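Local coordinates for protein multicopper oxidase (Uncultured bacterium, PDB 4E9X) that probably oxidises its substrates at a mononuclear copper and passes the electrons to a trinuclear copper cluster that reduces dioxygen to water, at residues Gly74-Thr79 and His104-Val109; Phe6-Glu11 and Val45-Thr50; Gly114-Trp119 and Asp153-Gly158. One frame throughout, in Å; residues are numbered along the deposited sequence.

From the N terminus, contact 2 comes first: strand 6-11 pairs with strand 45-50 and closes a loop of 33 residues. Contact 1 then joins the loop 74-79 to 104-109 across 24 residues, and contact 3 ties 114-119 to 153-158, reaching from the first cupredoxin-like part of the chain into the second. The three follow in series, none enclosing or crossing another. In space they converge on the coppers: Ile10 CG2 of contact 2 lies 3.6 Å from Met118 CE of contact 3, and Cys105 N of contact 1 is 3.1 Å from Met118 O, probably hydrogen-bonded. A parallel strand pair, the copper-ligand loop and the loop that packs on the turn at 153-158 thus meet around one metal site.

Contact 1: residues Gly74-Thr79 and His104-Val109. With CU (copper (II) ion), chain E; CU (copper (II) ion), chain D; CU (copper (II) ion), chain J.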
ATOM      1  N   GLY A  74     -23.600  -7.931  11.326  1.00 10.99           N
ATOM      2  CA  GLY A  74     -22.748  -9.073  11.563  1.00 11.44           C
ATOM      3  C   GLY A  74     -21.548  -8.853  12.442  1.00 11.11           C
ATOM      4  O   GLY A  74     -20.540  -9.585  12.335  1.00 12.29           O
ATOM      5  N   VAL A  75     -21.586  -7.877  13.374  1.00 11.43           N
ATOM      6  CA  VAL A  75     -20.380  -7.631  14.190  1.00 11.72           C
ATOM      7  C   VAL A  75     -20.658  -8.064  15.635  1.00 10.82           C
ATOM      8  O   VAL A  75     -21.544  -7.510  16.305  1.00 11.39           O
ATOM      9  CB  VAL A  75     -20.054  -6.128  14.136  1.00 10.99           C
ATOM     10  CG1 VAL A  75     -18.855  -5.862  15.035  1.00 13.34           C
ATOM     11  CG2 VAL A  75     -19.747  -5.741  12.689  1.00 12.99           C
ATOM     12  N   PRO A  76     -19.923  -9.042  16.148  1.00 11.25           N
ATOM     13  CA  PRO A  76     -20.218  -9.576  17.478  1.00 11.46           C
ATOM     14  C   PRO A  76     -19.925  -8.499  18.492  1.00 11.24           C
ATOM     15  O   PRO A  76     -18.954  -7.747  18.430  1.00 14.40           O
ATOM     16  CB  PRO A  76     -19.270 -10.789  17.631  1.00 13.29           C
ATOM     17  CG  PRO A  76     -18.139 -10.426  16.714  1.00 14.05           C
ATOM     18  CD  PRO A  76     -18.737  -9.659  15.531  1.00 13.11           C
ATOM     19  N   GLY A  77     -20.782  -8.389  19.504  1.00 12.62           N
ATOM     20  CA  GLY A  77     -20.603  -7.404  20.582  1.00 12.33           C
ATOM     21  C   GLY A  77     -20.964  -5.980  20.182  1.00 11.55           C
ATOM     22  O   GLY A  77     -20.903  -5.067  21.008  1.00 11.69           O
ATOM     23  N   VAL A  78     -21.329  -5.822  18.886  1.00 11.47           N
ATOM     24  CA  VAL A  78     -21.707  -4.483  18.423  1.00 11.22           C
ATOM     25  C   VAL A  78     -23.113  -4.507  17.843  1.00 10.70           C
ATOM     26  O   VAL A  78     -23.953  -3.679  18.258  1.00 11.65           O
ATOM     27  CB  VAL A  78     -20.680  -3.915  17.403  1.00 11.43           C
ATOM     28  CG1 VAL A  78     -21.137  -2.543  16.946  1.00 11.73           C
ATOM     29  CG2 VAL A  78     -19.291  -3.906  18.086  1.00 14.01           C
ATOM     30  N   THR A  79     -23.373  -5.456  16.925  1.00 11.06           N
ATOM     31  CA  THR A  79     -24.724  -5.543  16.318  1.00 11.12           C
ATOM     32  C   THR A  79     -25.416  -6.868  16.608  1.00 11.28           C
ATOM     33  O   THR A  79     -26.639  -6.901  16.355  1.00 13.44           O
ATOM     34  CB  THR A  79     -24.687  -5.270  14.807  1.00 11.14           C
ATOM     35  OG1 THR A  79     -24.055  -6.340  14.112  1.00 11.94           O
ATOM     36  CG2 THR A  79     -23.886  -4.017  14.502  1.00 11.90           C
ATOM     37  N   HIS A 104     -17.899 -11.792   4.898  1.00  9.66           N
ATOM     38  CA  HIS A 104     -16.871 -12.526   5.617  1.00  9.43           C
ATOM     39  C   HIS A 104     -17.239 -12.637   7.095  1.00  9.35           C
ATOM     40  O   HIS A 104     -18.014 -11.793   7.586  1.00 11.81           O
ATOM     41  CB  HIS A 104     -15.486 -11.863   5.494  1.00  9.27           C
ATOM     42  CG  HIS A 104     -15.341 -10.430   5.924  1.00  9.92           C
ATOM     43  ND1 HIS A 104     -15.217 -10.025   7.225  1.00  9.95           N
ATOM     44  CD2 HIS A 104     -15.298  -9.300   5.176  1.00  9.96           C
ATOM     45  CE1 HIS A 104     -15.100  -8.683   7.257  1.00 10.09           C
ATOM     46  NE2 HIS A 104     -15.126  -8.215   6.024  1.00 10.13           N
ATOM     47  N   CYS A 105     -16.655 -13.597   7.785  1.00 10.35           N
ATOM     48  CA  CYS A 105     -16.906 -13.650   9.240  1.00 11.47           C
ATOM     49  C   CYS A 105     -16.378 -12.384   9.889  1.00 10.97           C
ATOM     50  O   CYS A 105     -15.416 -11.782   9.422  1.00 11.26           O
ATOM     51  CB  CYS A 105     -16.194 -14.903   9.786  1.00 12.18           C
ATOM     52  SG  CYS A 105     -16.595 -15.188  11.528  1.00 16.43           S
ATOM     53  N   HIS A 106     -16.970 -12.007  11.025  1.00 10.97           N
ATOM     54  CA  HIS A 106     -16.442 -10.904  11.813  1.00 11.06           C
ATOM     55  C   HIS A 106     -16.147 -11.288  13.267  1.00 12.97           C
ATOM     56  O   HIS A 106     -16.029 -10.416  14.128  1.00 14.14           O
ATOM     57  CB  HIS A 106     -17.391  -9.689  11.737  1.00 11.95           C
ATOM     58  CG  HIS A 106     -16.688  -8.379  11.601  1.00 13.57           C
ATOM     59  ND1 HIS A 106     -15.958  -7.838  12.631  1.00 16.72           N
ATOM     60  CD2 HIS A 106     -16.616  -7.491  10.579  1.00 12.84           C
ATOM     61  CE1 HIS A 106     -15.452  -6.690  12.234  1.00 21.00           C
ATOM     62  NE2 HIS A 106     -15.832  -6.436  10.997  1.00 16.79           N
ATOM     63  N   VAL A 107     -15.994 -12.583  13.537  1.00 13.91           N
ATOM     64  CA  VAL A 107     -15.532 -13.127  14.790  1.00 13.72           C
ATOM     65  C   VAL A 107     -14.037 -13.527  14.599  1.00 14.94           C
ATOM     66  O   VAL A 107     -13.706 -14.170  13.582  1.00 17.35           O
ATOM     67  CB  VAL A 107     -16.326 -14.376  15.190  1.00 14.18           C
ATOM     68  CG1 VAL A 107     -15.671 -15.027  16.414  1.00 15.97           C
ATOM     69  CG2 VAL A 107     -17.788 -14.075  15.439  1.00 15.82           C
ATOM     70  N   ASN A 108     -13.221 -13.196  15.568  1.00 18.03           N
ATOM     71  CA  ASN A 108     -11.827 -13.649  15.537  1.00 16.74           C
ATOM     72  C   ASN A 108     -11.182 -13.398  14.180  1.00 18.78           C
ATOM     73  O   ASN A 108     -10.561 -14.279  13.569  1.00 18.64           O
ATOM     74  CB  ASN A 108     -11.837 -15.153  15.904  1.00 20.03           C
ATOM     75  CG  ASN A 108     -12.064 -15.428  17.387  1.00 22.46           C
ATOM     76  OD1 ASN A 108     -11.877 -14.496  18.205  1.00 40.85           O
ATOM     77  ND2 ASN A 108     -12.426 -16.624  17.886  1.00 31.71           N
ATOM     78  N   VAL A 109     -11.424 -12.242  13.584  1.00 16.18           N
ATOM     79  CA  VAL A 109     -11.141 -12.041  12.159  1.00 15.59           C
ATOM     80  C   VAL A 109      -9.702 -12.258  11.722  1.00 14.65           C
ATOM     81  O   VAL A 109      -9.472 -12.694  10.593  1.00 14.48           O
ATOM     82  CB  VAL A 109     -11.586 -10.636  11.692  1.00 19.70           C
ATOM     83  CG1 VAL A 109     -13.062 -10.476  12.074  1.00 25.87           C
ATOM     84  CG2 VAL A 109     -10.748  -9.495  12.200  1.00 21.78           C
TER
HETATM   85 CU    CU E1402     -14.648  -6.408   5.398  0.80 10.86          CU
HETATM   86 CU    CU D1401     -15.653 -17.134  12.006  0.90 12.49          CU
HETATM   87 CU    CU J2401     -15.387  -4.744   9.906  0.80 13.69          CU
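Val75 lies over the ring of His106, a ligand of the trinuclear cluster, and Pro76 packs at the histidine's backbone. Methyl CG2 of Val75 sits over one face of the imidazole, 4.1 Å from the ring centroid and only 7° off its normal, a CH-pi contact; with CG1 anti to the backbone N (chi1 177°), CG2 is the branch left beside that N. At the root of the histidine, Gly74 O comes to 3.2 Å from His106 CB. Pro76 CD lies 3.1 Å from His106 O, and its CG reaches Val107 CG2 at 3.9 Å.

Thr58 bonds through OG1 to both Gly74 O and His106 N, joining the two segments from outside. His106 NE2 binds its copper at 2.1 Å with His206 and His252 of the second subunit, while His104 NE2 binds another with His62 and His254 of that subunit. Cys105, between the two in sequence, binds the mononuclear copper through SG at 2.2 Å, consistent with the His-Cys-His electron path of other multicopper oxidases. The single methyl over the His106 face is likely to limit tilting of the ring, whose NE2 serves a cluster built between subunits.

Contact 2: residues Phe6-Glu11 and Val45-Thr50; sequences FDMTIE and VIVNVT
Phe6, Met8 and Ile10 donate their backbone N-H groups to Ile46 O, Asn48 O and Thr50 O, and the carbonyls of Phe6 and Met8 take those of Asn48 and Thr50, giving the staggered ladder of a parallel pair. The axes of the two segments approach to 4.7 Å, at 25°. Met8 N lies 2.8 Å from Asn48 O. The last rung, Ile10 N to Thr50 O, measures 3.0 Å, and its N-H angle drops to 139°.

Polar side chains share the sheet face of Asp7, Asn48 and Thr50. Asp7 and Asn48 lie side by side, and Asn48 ND2 reaches Asp7 OD1 at 2.9 Å, meeting it nearly along the C-O bond and close to the amide plane; carboxylate and amide are turned 34° from each other. Glu5 also accepts from ND2, and Thr90 OG1 engages Asn48 OD1, which fixes the rotation of the amide. A water donates to Met8 O (2.9 Å) and bonds Thr50 OG1, a hydroxyl also held by Ser88.

Apolar groups fill the other face. Val47 CG2 approaches the edge of the Phe6 ring, 4.3 Å from CD2, and Ile10 CD1 rests 4.0 Å from Val49 CG1. Met307 covers Phe6 and Met8, whereas Ile10 leans on the copper ligands His57 and Met118. Chemically the pair is two-sided: on one face Asn48 ND2 bridges the carboxylates of Asp7 and Glu5 and probably eases their mutual repulsion, while on the other lies hydrocarbon, of which Ile10 reaches the ligands of the mononuclear copper.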
ATOM      1  N   PHE A   6     -31.646 -17.038   0.641  1.00 14.01           N
ATOM      2  CA  PHE A   6     -30.597 -18.016   0.516  1.00 14.43           C
ATOM      3  C   PHE A   6     -30.349 -18.762   1.800  1.00 13.75           C
ATOM      4  O   PHE A   6     -30.466 -18.136   2.850  1.00 16.71           O
ATOM      5  CB  PHE A   6     -29.276 -17.318   0.101  1.00 14.95           C
ATOM      6  CG  PHE A   6     -29.487 -16.513  -1.181  1.00 14.25           C
ATOM      7  CD1 PHE A   6     -29.943 -17.091  -2.353  1.00 15.97           C
ATOM      8  CD2 PHE A   6     -29.216 -15.175  -1.214  1.00 15.77           C
ATOM      9  CE1 PHE A   6     -30.113 -16.386  -3.515  1.00 15.06           C
ATOM     10  CE2 PHE A   6     -29.408 -14.438  -2.378  1.00 15.55           C
ATOM     11  CZ  PHE A   6     -29.875 -15.030  -3.559  1.00 15.94           C
ATOM     12  N   ASP A   7     -29.986 -20.033   1.702  1.00 14.53           N
ATOM     13  CA  ASP A   7     -29.669 -20.807   2.897  1.00 15.00           C
ATOM     14  C   ASP A   7     -28.162 -21.127   2.834  1.00 17.79           C
ATOM     15  O   ASP A   7     -27.714 -21.710   1.839  1.00 22.09           O
ATOM     16  CB  ASP A   7     -30.472 -22.094   3.001  1.00 20.22           C
ATOM     17  CG  ASP A   7     -31.937 -21.882   3.279  1.00 28.75           C
ATOM     18  OD1 ASP A   7     -32.302 -21.076   4.188  1.00 33.12           O
ATOM     19  OD2 ASP A   7     -32.836 -22.513   2.642  1.00 50.37           O
ATOM     20  N   MET A   8     -27.406 -20.687   3.837  1.00 15.24           N
ATOM     21  CA  MET A   8     -25.970 -20.924   3.787  0.50 15.77           C
ATOM     22  C   MET A   8     -25.556 -21.716   5.022  1.00 14.68           C
ATOM     23  O   MET A   8     -26.222 -21.607   6.059  1.00 21.08           O
ATOM     24  CB  MET A   8     -25.196 -19.611   3.680  0.50 17.72           C
ATOM     25  CG  MET A   8     -23.682 -19.755   3.486  0.50 20.52           C
ATOM     26  SD  MET A   8     -22.942 -18.082   3.348  0.50 27.06           S
ATOM     27  CE  MET A   8     -24.473 -17.313   2.787  0.50 13.08           C
ATOM     28  N   THR A   9     -24.531 -22.530   4.928  1.00 12.61           N
ATOM     29  CA  THR A   9     -23.996 -23.218   6.109  1.00 12.06           C
ATOM     30  C   THR A   9     -22.513 -22.797   6.243  1.00 12.19           C
ATOM     31  O   THR A   9     -21.939 -22.145   5.347  1.00 13.95           O
ATOM     32  CB  THR A   9     -24.026 -24.738   6.056  1.00 13.26           C
ATOM     33  OG1 THR A   9     -23.161 -25.188   4.988  1.00 13.15           O
ATOM     34  CG2 THR A   9     -25.470 -25.209   5.774  1.00 15.77           C
ATOM     35  N   ILE A  10     -21.971 -23.131   7.393  1.00 11.90           N
ATOM     36  CA  ILE A  10     -20.585 -22.925   7.723  1.00 11.37           C
ATOM     37  C   ILE A  10     -20.030 -24.309   8.072  1.00 11.51           C
ATOM     38  O   ILE A  10     -20.646 -24.928   8.960  1.00 12.84           O
ATOM     39  CB  ILE A  10     -20.313 -21.917   8.844  1.00 11.14           C
ATOM     40  CG1 ILE A  10     -21.151 -20.647   8.714  1.00 12.29           C
ATOM     41  CG2 ILE A  10     -18.834 -21.538   8.863  1.00 11.86           C
ATOM     42  CD1 ILE A  10     -20.967 -19.682   9.882  1.00 13.85           C
ATOM     43  N   GLU A  11     -18.979 -24.772   7.436  1.00 11.92           N
ATOM     44  CA  GLU A  11     -18.524 -26.160   7.528  1.00 11.09           C
ATOM     45  C   GLU A  11     -17.049 -26.240   7.860  1.00 11.02           C
ATOM     46  O   GLU A  11     -16.275 -25.384   7.403  1.00 12.29           O
ATOM     47  CB  GLU A  11     -18.746 -26.901   6.183  1.00 12.49           C
ATOM     48  CG  GLU A  11     -20.207 -26.831   5.728  1.00 12.92           C
ATOM     49  CD  GLU A  11     -21.204 -27.641   6.525  1.00 14.67           C
ATOM     50  OE1 GLU A  11     -20.820 -28.509   7.337  1.00 15.62           O
ATOM     51  OE2 GLU A  11     -22.454 -27.393   6.351  1.00 16.54           O
ATOM     52  N   VAL A  45     -32.611  -8.983   0.313  1.00 12.91           N
ATOM     53  CA  VAL A  45     -31.854 -10.221   0.514  1.00 12.25           C
ATOM     54  C   VAL A  45     -32.140 -10.770   1.903  1.00 12.69           C
ATOM     55  O   VAL A  45     -32.143 -10.031   2.892  1.00 15.00           O
ATOM     56  CB  VAL A  45     -30.359  -9.926   0.324  1.00 14.69           C
ATOM     57  CG1 VAL A  45     -29.555 -11.209   0.500  1.00 14.75           C
ATOM     58  CG2 VAL A  45     -30.138  -9.357  -1.051  1.00 15.47           C
ATOM     59  N   ILE A  46     -32.343 -12.087   1.939  1.00 13.90           N
ATOM     60  CA  ILE A  46     -32.478 -12.816   3.186  1.00 14.31           C
ATOM     61  C   ILE A  46     -31.486 -13.951   3.181  1.00 12.64           C
ATOM     62  O   ILE A  46     -31.484 -14.742   2.225  1.00 14.87           O
ATOM     63  CB  ILE A  46     -33.930 -13.346   3.319  1.00 15.07           C
ATOM     64  CG1 ILE A  46     -34.993 -12.237   3.248  1.00 17.28           C
ATOM     65  CG2 ILE A  46     -34.070 -14.163   4.596  1.00 15.58           C
ATOM     66  CD1 ILE A  46     -36.405 -12.774   3.019  1.00 20.52           C
ATOM     67  N   VAL A  47     -30.620 -14.043   4.176  1.00 13.40           N
ATOM     68  CA  VAL A  47     -29.654 -15.143   4.224  1.00 13.94           C
ATOM     69  C   VAL A  47     -29.820 -15.856   5.573  1.00 13.92           C
ATOM     70  O   VAL A  47     -29.613 -15.251   6.656  1.00 15.00           O
ATOM     71  CB  VAL A  47     -28.217 -14.631   4.067  1.00 13.05           C
ATOM     72  CG1 VAL A  47     -27.283 -15.855   4.065  1.00 13.59           C
ATOM     73  CG2 VAL A  47     -28.004 -13.892   2.758  1.00 13.41           C
ATOM     74  N   ASN A  48     -30.193 -17.153   5.523  1.00 14.19           N
ATOM     75  CA  ASN A  48     -30.349 -17.955   6.728  1.00 14.41           C
ATOM     76  C   ASN A  48     -29.057 -18.756   6.905  1.00 13.42           C
ATOM     77  O   ASN A  48     -28.743 -19.553   5.999  1.00 16.86           O
ATOM     78  CB  ASN A  48     -31.542 -18.912   6.620  1.00 15.72           C
ATOM     79  CG  ASN A  48     -32.835 -18.198   6.223  1.00 15.24           C
ATOM     80  OD1 ASN A  48     -33.252 -17.304   6.944  1.00 17.18           O
ATOM     81  ND2 ASN A  48     -33.440 -18.586   5.104  1.00 16.47           N
ATOM     82  N   VAL A  49     -28.352 -18.518   7.984  1.00 13.91           N
ATOM     83  CA  VAL A  49     -27.035 -19.100   8.181  1.00 15.40           C
ATOM     84  C   VAL A  49     -27.086 -20.182   9.278  1.00 15.33           C
ATOM     85  O   VAL A  49     -27.545 -19.858  10.388  1.00 18.41           O
ATOM     86  CB  VAL A  49     -26.039 -18.001   8.597  1.00 16.97           C
ATOM     87  CG1 VAL A  49     -24.672 -18.622   8.812  1.00 18.82           C
ATOM     88  CG2 VAL A  49     -25.974 -16.852   7.601  1.00 18.56           C
ATOM     89  N   THR A  50     -26.612 -21.381   8.987  1.00 15.21           N
ATOM     90  CA  THR A  50     -26.431 -22.415  10.015  1.00 14.68           C
ATOM     91  C   THR A  50     -24.958 -22.733  10.234  1.00 14.64           C
ATOM     92  O   THR A  50     -24.214 -23.034   9.307  1.00 15.08           O
ATOM     93  CB  THR A  50     -27.181 -23.689   9.637  1.00 17.81           C
ATOM     94  OG1 THR A  50     -28.574 -23.297   9.609  1.00 22.77           O
ATOM     95  CG2 THR A  50     -26.996 -24.777  10.681  1.00 18.80           C
TER
HETATM   96  O   HOH W   1     -28.846 -22.822   6.444  1.00 30.75           O

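Contact 3: residues Gly114-Trp119 and Asp153-Gly158; sequences GVRGMW and DKYGEG
Arg116 crosses Tyr155 obliquely, its guanidinium plane turned 75° from the phenol ring. Its CD meets the ring at the edge, in the ring plane, 3.7 Å from Tyr155 CD1, so this is no face-on cation-pi stack. Further out, the guanidinium is sandwiched: Tyr155 CA stands 3.8 Å above one face and Val115 CG2 3.8 Å above the opposite one, both towards the rim. A bend about CB-CG (chi2 -64°) turns the long chain towards the carbonyls of the turn. There NH2 donates to Glu157 O at 3.0 Å, with an N-H angle of 143° and the donor tilted from the carbonyl plane. Lys154 O lies 2.8 Å from the same NH2 but at too poor an angle to count as a bond. These carbonyls belong to the two ends of a type II turn, Lys154 to Glu157, with Gly156 at positive phi as its third residue.

Glu111 forms a salt bridge with Arg116 NE and also accepts from Gly156 N, while Lys24 O and Val151 O take NH1 and NH2. Tyr155 stacks on Phe26 and bonds Val25 O through its hydroxyl. A leucine in place of Arg116 would probably leave Glu111 without its charge mate and the carbonyls of Glu157, Lys24 and Val151 without this donor. Met118, two residues on, is a ligand of the mononuclear copper; one buried cation, gripped by a carboxylate and several carbonyls, thus anchors the turn at 153-158 to the copper-ligand loop.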
ATOM      1  N   GLY A 114      -8.266 -14.140   8.053  1.00 10.24           N
ATOM      2  CA  GLY A 114      -6.858 -14.161   7.592  1.00 10.89           C
ATOM      3  C   GLY A 114      -6.423 -15.532   7.072  1.00 10.79           C
ATOM      4  O   GLY A 114      -5.708 -15.583   6.044  1.00 11.96           O
ATOM      5  N   VAL A 115      -6.816 -16.627   7.755  1.00 10.08           N
ATOM      6  CA  VAL A 115      -6.339 -17.978   7.301  1.00  9.97           C
ATOM      7  C   VAL A 115      -7.425 -19.022   7.243  1.00 10.48           C
ATOM      8  O   VAL A 115      -7.038 -20.133   6.845  1.00 11.88           O
ATOM      9  CB  VAL A 115      -5.153 -18.499   8.133  1.00 11.18           C
ATOM     10  CG1 VAL A 115      -3.964 -17.504   8.035  1.00 11.94           C
ATOM     11  CG2 VAL A 115      -5.453 -18.745   9.625  1.00 14.72           C
ATOM     12  N   ARG A 116      -8.703 -18.774   7.589  1.00 10.20           N
ATOM     13  CA  ARG A 116      -9.667 -19.867   7.577  1.00 10.20           C
ATOM     14  C   ARG A 116     -10.691 -19.717   6.466  1.00  9.69           C
ATOM     15  O   ARG A 116     -11.677 -20.449   6.442  1.00 10.55           O
ATOM     16  CB  ARG A 116     -10.367 -20.020   8.936  1.00 10.57           C
ATOM     17  CG  ARG A 116      -9.408 -20.300  10.082  1.00 11.61           C
ATOM     18  CD  ARG A 116      -8.655 -21.633   9.978  1.00 12.53           C
ATOM     19  NE  ARG A 116      -7.625 -21.601  11.056  1.00 12.02           N
ATOM     20  CZ  ARG A 116      -6.543 -22.350  11.017  1.00 12.61           C
ATOM     21  NH1 ARG A 116      -6.311 -23.271  10.053  1.00 11.96           N
ATOM     22  NH2 ARG A 116      -5.629 -22.204  11.987  1.00 13.07           N
ATOM     23  N   GLY A 117     -10.431 -18.844   5.502  1.00  9.14           N
ATOM     24  CA  GLY A 117     -11.190 -18.830   4.278  1.00  9.37           C
ATOM     25  C   GLY A 117     -12.623 -18.367   4.419  1.00  9.07           C
ATOM     26  O   GLY A 117     -13.437 -18.651   3.557  1.00  8.96           O
ATOM     27  N   MET A 118     -12.940 -17.615   5.503  1.00  8.71           N
ATOM     28  CA  MET A 118     -14.351 -17.229   5.734  1.00  9.54           C
ATOM     29  C   MET A 118     -14.724 -15.971   4.990  1.00  8.60           C
ATOM     30  O   MET A 118     -14.968 -14.897   5.563  1.00  9.91           O
ATOM     31  CB  MET A 118     -14.555 -17.021   7.251  1.00 10.23           C
ATOM     32  CG  MET A 118     -14.183 -18.312   8.033  1.00 10.41           C
ATOM     33  SD  MET A 118     -15.093 -18.387   9.601  1.00 11.29           S
ATOM     34  CE  MET A 118     -16.784 -18.643   9.026  1.00 12.90           C
ATOM     35  N   TRP A 119     -14.866 -16.114   3.654  1.00  8.61           N
ATOM     36  CA  TRP A 119     -15.191 -14.950   2.832  1.00  9.50           C
ATOM     37  C   TRP A 119     -15.666 -15.431   1.472  1.00  8.44           C
ATOM     38  O   TRP A 119     -15.360 -16.559   1.016  1.00  8.90           O
ATOM     39  CB  TRP A 119     -13.941 -14.068   2.638  1.00  9.69           C
ATOM     40  CG  TRP A 119     -12.605 -14.735   2.510  1.00  9.39           C
ATOM     41  CD1 TRP A 119     -11.678 -14.901   3.496  1.00 12.03           C
ATOM     42  CD2 TRP A 119     -12.048 -15.321   1.320  1.00  9.36           C
ATOM     43  NE1 TRP A 119     -10.582 -15.551   3.002  1.00 12.92           N
ATOM     44  CE2 TRP A 119     -10.751 -15.827   1.655  1.00 11.26           C
ATOM     45  CE3 TRP A 119     -12.512 -15.437  -0.016  1.00  9.27           C
ATOM     46  CZ2 TRP A 119      -9.903 -16.471   0.726  1.00 13.34           C
ATOM     47  CZ3 TRP A 119     -11.674 -16.076  -0.941  1.00 12.14           C
ATOM     48  CH2 TRP A 119     -10.416 -16.560  -0.562  1.00 12.60           C
ATOM     49  N   ASP A 153      -3.183 -27.014  10.362  1.00 17.87           N
ATOM     50  CA  ASP A 153      -3.930 -28.202  10.834  1.00 23.22           C
ATOM     51  C   ASP A 153      -4.615 -27.933  12.167  1.00 27.46           C
ATOM     52  O   ASP A 153      -5.015 -28.910  12.833  1.00 42.74           O
ATOM     53  CB  ASP A 153      -3.068 -29.444  11.036  1.00 33.27           C
ATOM     54  CG  ASP A 153      -3.806 -30.779  11.121  1.00 40.54           C
ATOM     55  OD1 ASP A 153      -5.002 -30.898  10.751  1.00 48.05           O
ATOM     56  OD2 ASP A 153      -3.184 -31.791  11.585  1.00 52.55           O
ATOM     57  N   LYS A 154      -4.711 -26.665  12.612  1.00 28.34           N
ATOM     58  CA  LYS A 154      -5.214 -26.444  13.976  1.00 36.51           C
ATOM     59  C   LYS A 154      -5.945 -25.127  14.082  1.00 30.75           C
ATOM     60  O   LYS A 154      -5.443 -24.017  14.177  1.00 32.59           O
ATOM     61  CB  LYS A 154      -4.037 -26.521  14.966  1.00 40.43           C
ATOM     62  CG  LYS A 154      -3.004 -25.424  14.673  1.00 44.39           C
ATOM     63  CD  LYS A 154      -1.612 -25.992  14.475  1.00 50.40           C
ATOM     64  CE  LYS A 154      -0.750 -25.604  15.679  1.00 53.17           C
ATOM     65  NZ  LYS A 154       0.154 -26.712  16.146  1.00 61.07           N
ATOM     66  N   TYR A 155      -7.249 -25.298  14.071  1.00 21.96           N
ATOM     67  CA  TYR A 155      -8.123 -24.185  14.341  1.00 18.10           C
ATOM     68  C   TYR A 155      -7.811 -23.560  15.700  1.00 20.02           C
ATOM     69  O   TYR A 155      -7.379 -24.243  16.668  1.00 22.66           O
ATOM     70  CB  TYR A 155      -9.550 -24.744  14.350  1.00 19.73           C
ATOM     71  CG  TYR A 155     -10.166 -25.224  13.055  1.00 16.11           C
ATOM     72  CD1 TYR A 155     -10.155 -24.486  11.891  1.00 15.86           C
ATOM     73  CD2 TYR A 155     -10.799 -26.476  12.989  1.00 16.71           C
ATOM     74  CE1 TYR A 155     -10.746 -25.014  10.777  1.00 16.32           C
ATOM     75  CE2 TYR A 155     -11.389 -27.016  11.885  1.00 16.06           C
ATOM     76  CZ  TYR A 155     -11.368 -26.252  10.739  1.00 16.34           C
ATOM     77  OH  TYR A 155     -11.943 -26.746   9.583  1.00 15.45           O
ATOM     78  N   GLY A 156      -8.048 -22.245  15.819  1.00 18.01           N
ATOM     79  CA  GLY A 156      -7.798 -21.550  17.053  1.00 19.24           C
ATOM     80  C   GLY A 156      -6.508 -20.790  17.156  1.00 17.32           C
ATOM     81  O   GLY A 156      -6.318 -20.077  18.160  1.00 22.97           O
ATOM     82  N   GLU A 157      -5.645 -20.904  16.152  1.00 17.14           N
ATOM     83  CA  GLU A 157      -4.335 -20.259  16.122  1.00 20.93           C
ATOM     84  C   GLU A 157      -4.161 -19.567  14.769  1.00 17.92           C
ATOM     85  O   GLU A 157      -4.824 -19.955  13.818  1.00 15.85           O
ATOM     86  CB  GLU A 157      -3.217 -21.273  16.276  1.00 26.71           C
ATOM     87  CG  GLU A 157      -3.209 -22.119  17.535  1.00 28.19           C
ATOM     88  CD  GLU A 157      -1.867 -22.839  17.725  1.00 33.18           C
ATOM     89  OE1 GLU A 157      -0.911 -22.677  16.923  1.00 52.32           O
ATOM     90  OE2 GLU A 157      -1.722 -23.580  18.709  1.00 57.40           O
ATOM     91  N   GLY A 158      -3.277 -18.553  14.715  1.00 15.27           N
ATOM     92  CA  GLY A 158      -2.928 -17.921  13.457  1.00 16.84           C
ATOM     93  C   GLY A 158      -3.411 -16.502  13.317  1.00 14.79           C
ATOM     94  O   GLY A 158      -4.157 -15.956  14.094  1.00 16.49           O
TER